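Local coordinates for putative ATP binding component of ABC-transporter (Escherichia coli, PDB 2R5O), which serves in O-antigen polysaccharide export, this piece being the carbohydrate-binding C-terminal domain of Wzt, the probable ATP-hydrolysing component of the ABC transporter, at residues E27-H31 / R160-I164; L141-S146 / L157-Y161. One frame throughout, in Å; residues are numbered along the deposited sequence.

Contact 1: E27-H31 / R160-I164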
# COMPACT_ATOMS: atom_id res chain seq x y z
N GLU A 27 -13.26 -7.83 -32.03
CA GLU A 27 -14.56 -7.37 -31.51
C GLU A 27 -14.35 -6.81 -30.11
O GLU A 27 -13.56 -7.34 -29.34
CB GLU A 27 -15.55 -8.54 -31.43
CG GLU A 27 -16.96 -8.18 -31.00
CD GLU A 27 -17.86 -9.39 -30.85
OE1 GLU A 27 -18.98 -9.23 -30.31
OE2 GLU A 27 -17.46 -10.52 -31.25
N ASP A 28 -15.06 -5.73 -29.79
CA ASP A 28 -14.97 -5.10 -28.46
C ASP A 28 -15.87 -5.87 -27.50
O ASP A 28 -17.08 -5.59 -27.40
CB ASP A 28 -15.32 -3.60 -28.58
CG ASP A 28 -15.08 -2.84 -27.32
OD1 ASP A 28 -14.90 -3.44 -26.24
OD2 ASP A 28 -15.09 -1.59 -27.39
N VAL A 29 -15.30 -6.88 -26.84
CA VAL A 29 -16.03 -7.75 -25.92
C VAL A 29 -15.74 -7.44 -24.44
O VAL A 29 -16.17 -8.16 -23.55
CB VAL A 29 -15.74 -9.24 -26.22
CG1 VAL A 29 -16.16 -9.57 -27.64
CG2 VAL A 29 -14.30 -9.58 -26.01
N TYR A 30 -15.04 -6.34 -24.19
CA TYR A 30 -14.67 -5.91 -22.84
C TYR A 30 -15.86 -5.93 -21.89
O TYR A 30 -15.76 -6.40 -20.75
CB TYR A 30 -14.07 -4.52 -22.98
CG TYR A 30 -13.32 -3.90 -21.83
CD1 TYR A 30 -11.92 -3.77 -21.87
CD2 TYR A 30 -13.99 -3.37 -20.73
CE1 TYR A 30 -11.23 -3.14 -20.88
CE2 TYR A 30 -13.29 -2.73 -19.71
CZ TYR A 30 -11.90 -2.61 -19.80
OH TYR A 30 -11.20 -1.93 -18.82
N HIS A 31 -16.99 -5.41 -22.37
CA HIS A 31 -18.18 -5.24 -21.56
C HIS A 31 -18.81 -6.58 -21.14
O HIS A 31 -19.68 -6.59 -20.27
CB HIS A 31 -19.21 -4.40 -22.31
CG HIS A 31 -19.86 -5.11 -23.45
ND1 HIS A 31 -19.35 -5.16 -24.73
CD2 HIS A 31 -21.00 -5.82 -23.47
CE1 HIS A 31 -20.16 -5.88 -25.49
NE2 HIS A 31 -21.17 -6.29 -24.76
N ARG A 160 -10.47 3.52 -20.34
CA ARG A 160 -11.66 2.84 -19.80
C ARG A 160 -11.66 3.01 -18.29
O ARG A 160 -11.24 2.13 -17.53
CB ARG A 160 -11.70 1.41 -20.31
CG ARG A 160 -11.71 1.42 -21.83
CD ARG A 160 -12.21 0.17 -22.53
NE ARG A 160 -13.64 -0.01 -22.33
CZ ARG A 160 -14.39 -0.79 -23.09
NH1 ARG A 160 -13.86 -1.45 -24.09
NH2 ARG A 160 -15.68 -0.93 -22.82
N TYR A 161 -12.07 4.22 -17.88
CA TYR A 161 -11.86 4.68 -16.52
C TYR A 161 -12.95 4.10 -15.61
O TYR A 161 -14.15 4.09 -15.93
CB TYR A 161 -11.92 6.21 -16.54
CG TYR A 161 -11.83 6.89 -15.21
CD1 TYR A 161 -10.65 6.91 -14.48
CD2 TYR A 161 -12.91 7.59 -14.71
CE1 TYR A 161 -10.59 7.60 -13.25
CE2 TYR A 161 -12.86 8.25 -13.53
CZ TYR A 161 -11.72 8.25 -12.80
OH TYR A 161 -11.72 8.96 -11.61
N ASP A 162 -12.51 3.59 -14.46
CA ASP A 162 -13.36 2.98 -13.44
C ASP A 162 -14.29 1.96 -14.08
O ASP A 162 -15.50 1.92 -13.83
CB ASP A 162 -14.17 4.03 -12.68
CG ASP A 162 -13.35 4.86 -11.70
OD1 ASP A 162 -12.23 4.50 -11.38
OD2 ASP A 162 -13.91 5.90 -11.25
N SER A 163 -13.70 1.10 -14.91
CA SER A 163 -14.46 0.19 -15.74
C SER A 163 -14.58 -1.23 -15.21
O SER A 163 -15.36 -2.00 -15.79
CB SER A 163 -13.88 0.17 -17.14
OG SER A 163 -12.51 -0.24 -17.12
N ILE A 164 -13.85 -1.56 -14.16
CA ILE A 164 -13.87 -2.91 -13.61
C ILE A 164 -13.92 -2.82 -12.09
O ILE A 164 -13.20 -1.99 -11.49
CB ILE A 164 -12.62 -3.71 -14.08
CG1 ILE A 164 -12.59 -3.87 -15.61
CG2 ILE A 164 -12.53 -5.07 -13.37
CD1 ILE A 164 -11.20 -4.18 -16.16
O HOH W 1 -16.97 -3.09 -24.53
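The guanidinium of Arg160 lies flat over one face of the Tyr30 ring. The planes are 11° apart and Arg160 CZ sits 3.8 Å from the ring centroid, close enough for a cation-pi interaction. The two side chains run antiparallel. Arg160 NH1 therefore reaches back to Tyr30 CB, while Arg160 CD, nearer the strand, makes a CH-pi contact with the same face at 3.9 Å from the centroid.

At the guanidinium edge, Arg160 NH1 gives a salt bridge to Asp28 OD1 at 3.1 Å. OD1 lies in the guanidinium plane and uses its syn lone pair, but the carboxylate plane is turned 84° from it. The ring's far end is held as well. Tyr30 OH donates to Ser163 OG at 2.7 Å, and Ser163 OG passes a bond on to Arg160 O, from above the carbonyl plane. With chi1 at 59°, OG sits between the backbone N and the carbonyl carbon of Ser163, within reach of both partners. Ile164 CD1 packs obliquely at the phenol end, 4.0 Å from Tyr30 CZ.

Segment 27-31, a loop that passes into a 3-10 turn, thus lies against strand 153-169 of the immunoglobulin-like fold. That strand turns a corner at Asp162. Just beyond it, Ser163 and Ile164 both face Leu141 in a classic beta bulge.

A water extends the polar edge. It donates to Asp28 OD1 at 2.7 Å, accepts from Arg160 NH2 at 3.0 Å and meets His31 ND1 in the imidazole plane. Further out, Glu40 forms a salt bridge with Arg160 NE, and Ile50 O takes a bond from NH1. Arg42 pairs with Asp28 OD2, so this carboxylate joins two arginines and probably offsets their like charges.

Contact 2: L141-S146 / L157-Y161; sequences LSFGIS and LDRRY
Ile145 O takes two backbone N-H groups from the facing strand, Leu157 N at 2.9 Å and Asp158 N at 3.2 Å. Two residues opposite one make a classic beta bulge in the antiparallel pairing of 141-146 with 157-161, the two arms of a beta hairpin in the immunoglobulin-like fold. Ile145 N returns a bond to Asp158 O at 2.9 Å. The next hydrogen-bonded pair is uneven. Arg160 N to Phe143 O is short, 2.8 Å, whereas Phe143 N to Arg160 O is weak at 3.4 Å.

The buried core side carries Phe143 and Ile145. It is tight through Ile145 and through packing on strand 71-80. Ile145 CG2 sits between its own backbone N and carbonyl carbon. From there it meets Asp158 CB at 3.9 Å and also packs on Leu157 CB. Phe143 and Ile145 run on into the core, against Phe74, Met76 and Phe80 of strand 71-80. Asp158 shares this face, and its carboxylate is taken up by Arg42 and Ile50 N.

The other face is polar and turned to solvent, with Arg159 and Tyr161 partly exposed. Arg159 bends at chi2 and chi3, both -61°, and folds back across strand 141-146. Arg159 NE comes 3.7 Å from Gly144 CA, over the bare backbone. Arg159 NH1 makes a weak bond to Ser146 OG, 3.1 Å away. Tyr161 CD1 lies beside Ser142 OG, which is bound to Asp162 N, while the phenol reaches Lys94.

Backbone bonds join the strands, and the chemistry differs between the faces. The inner one combines apolar groups with a buried carboxylate and Arg160, whose charges are probably balanced by Arg42 and Glu40. The outer one adds the weak hydroxyl bond, which probably contributes little to the grip on Arg159.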
# COMPACT_ATOMS: atom_id res chain seq x y z
N LEU A 141 -10.89 -0.41 -10.99
CA LEU A 141 -9.76 -0.54 -11.90
C LEU A 141 -10.07 0.16 -13.21
O LEU A 141 -11.18 0.06 -13.74
CB LEU A 141 -9.46 -2.02 -12.16
CG LEU A 141 -8.40 -2.38 -13.20
CD1 LEU A 141 -7.02 -1.93 -12.78
CD2 LEU A 141 -8.44 -3.89 -13.46
N SER A 142 -9.06 0.84 -13.74
CA SER A 142 -9.06 1.44 -15.09
C SER A 142 -7.94 0.85 -15.93
O SER A 142 -6.84 0.64 -15.42
CB SER A 142 -8.78 2.95 -14.99
OG SER A 142 -9.69 3.60 -14.12
N PHE A 143 -8.22 0.63 -17.22
CA PHE A 143 -7.21 0.32 -18.21
C PHE A 143 -7.21 1.44 -19.24
O PHE A 143 -8.30 1.86 -19.67
CB PHE A 143 -7.50 -0.98 -18.95
CG PHE A 143 -7.19 -2.26 -18.21
CD1 PHE A 143 -5.91 -2.60 -17.89
CD2 PHE A 143 -8.19 -3.17 -17.93
CE1 PHE A 143 -5.61 -3.81 -17.35
CE2 PHE A 143 -7.91 -4.38 -17.33
CZ PHE A 143 -6.61 -4.70 -17.05
N GLY A 144 -6.05 1.90 -19.67
CA GLY A 144 -5.94 2.92 -20.69
C GLY A 144 -4.83 2.63 -21.67
O GLY A 144 -3.88 1.92 -21.35
N ILE A 145 -4.95 3.20 -22.88
CA ILE A 145 -3.88 3.16 -23.90
C ILE A 145 -3.71 4.58 -24.44
O ILE A 145 -4.69 5.23 -24.81
CB ILE A 145 -4.16 2.08 -25.01
CG1 ILE A 145 -3.00 1.96 -26.00
CG2 ILE A 145 -5.44 2.33 -25.72
CD1 ILE A 145 -1.79 1.27 -25.42
N SER A 146 -2.46 5.03 -24.48
CA SER A 146 -2.07 6.34 -24.97
C SER A 146 -0.88 6.19 -25.87
O SER A 146 -0.31 5.11 -25.98
CB SER A 146 -1.76 7.26 -23.79
OG SER A 146 -2.84 7.28 -22.85
N LEU A 157 -5.74 7.53 -26.19
CA LEU A 157 -6.40 6.90 -27.34
C LEU A 157 -7.72 6.28 -26.92
O LEU A 157 -8.74 6.58 -27.51
CB LEU A 157 -5.50 5.88 -28.02
CG LEU A 157 -4.11 6.39 -28.40
CD1 LEU A 157 -3.26 5.28 -28.96
CD2 LEU A 157 -4.18 7.55 -29.39
N ASP A 158 -7.68 5.42 -25.91
CA ASP A 158 -8.89 4.81 -25.34
C ASP A 158 -8.62 4.62 -23.87
O ASP A 158 -7.63 3.99 -23.51
CB ASP A 158 -9.21 3.46 -26.02
CG ASP A 158 -10.55 2.88 -25.61
OD1 ASP A 158 -11.43 3.64 -25.12
OD2 ASP A 158 -10.73 1.65 -25.77
N ARG A 159 -9.47 5.17 -23.01
CA ARG A 159 -9.26 5.21 -21.57
C ARG A 159 -10.53 4.70 -20.94
O ARG A 159 -11.58 5.35 -21.04
CB ARG A 159 -8.97 6.64 -21.13
CG ARG A 159 -7.81 7.28 -21.90
CD ARG A 159 -6.45 6.54 -21.72
NE ARG A 159 -6.13 6.58 -20.32
CZ ARG A 159 -5.36 7.48 -19.73
NH1 ARG A 159 -4.53 8.25 -20.44
NH2 ARG A 159 -5.37 7.51 -18.42
N ARG A 160 -10.47 3.52 -20.34
CA ARG A 160 -11.66 2.84 -19.80
C ARG A 160 -11.66 3.01 -18.29
O ARG A 160 -11.24 2.13 -17.53
CB ARG A 160 -11.70 1.41 -20.31
CG ARG A 160 -11.71 1.42 -21.83
CD ARG A 160 -12.21 0.17 -22.53
NE ARG A 160 -13.64 -0.01 -22.33
CZ ARG A 160 -14.39 -0.79 -23.09
NH1 ARG A 160 -13.86 -1.45 -24.09
NH2 ARG A 160 -15.68 -0.93 -22.82
N TYR A 161 -12.07 4.22 -17.88
CA TYR A 161 -11.86 4.68 -16.52
C TYR A 161 -12.95 4.10 -15.61
O TYR A 161 -14.15 4.09 -15.93
CB TYR A 161 -11.92 6.21 -16.54
CG TYR A 161 -11.83 6.89 -15.21
CD1 TYR A 161 -10.65 6.91 -14.48
CD2 TYR A 161 -12.91 7.59 -14.71
CE1 TYR A 161 -10.59 7.60 -13.25
CE2 TYR A 161 -12.86 8.25 -13.53
CZ TYR A 161 -11.72 8.25 -12.80
OH TYR A 161 -11.72 8.96 -11.61

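How the contacts relate
From the N terminus, the chain first passes through 27-31, ahead of strand 41-43. Contact 1 closes the long loop from there to 160-164, 129 residues on. Contact 2 is nested inside it except at the end, where the two share Arg160 and Tyr161. It closes only the short hairpin between strands 137-147 and 153-169. The two contacts also touch: Ile164 O probably bonds Leu141 N, and Tyr30 OH packs on Phe143 CD2. Strand 153-169 is therefore bound along one edge to its hairpin partner, while the N-terminal loop lies across the side chains of residues near its corner.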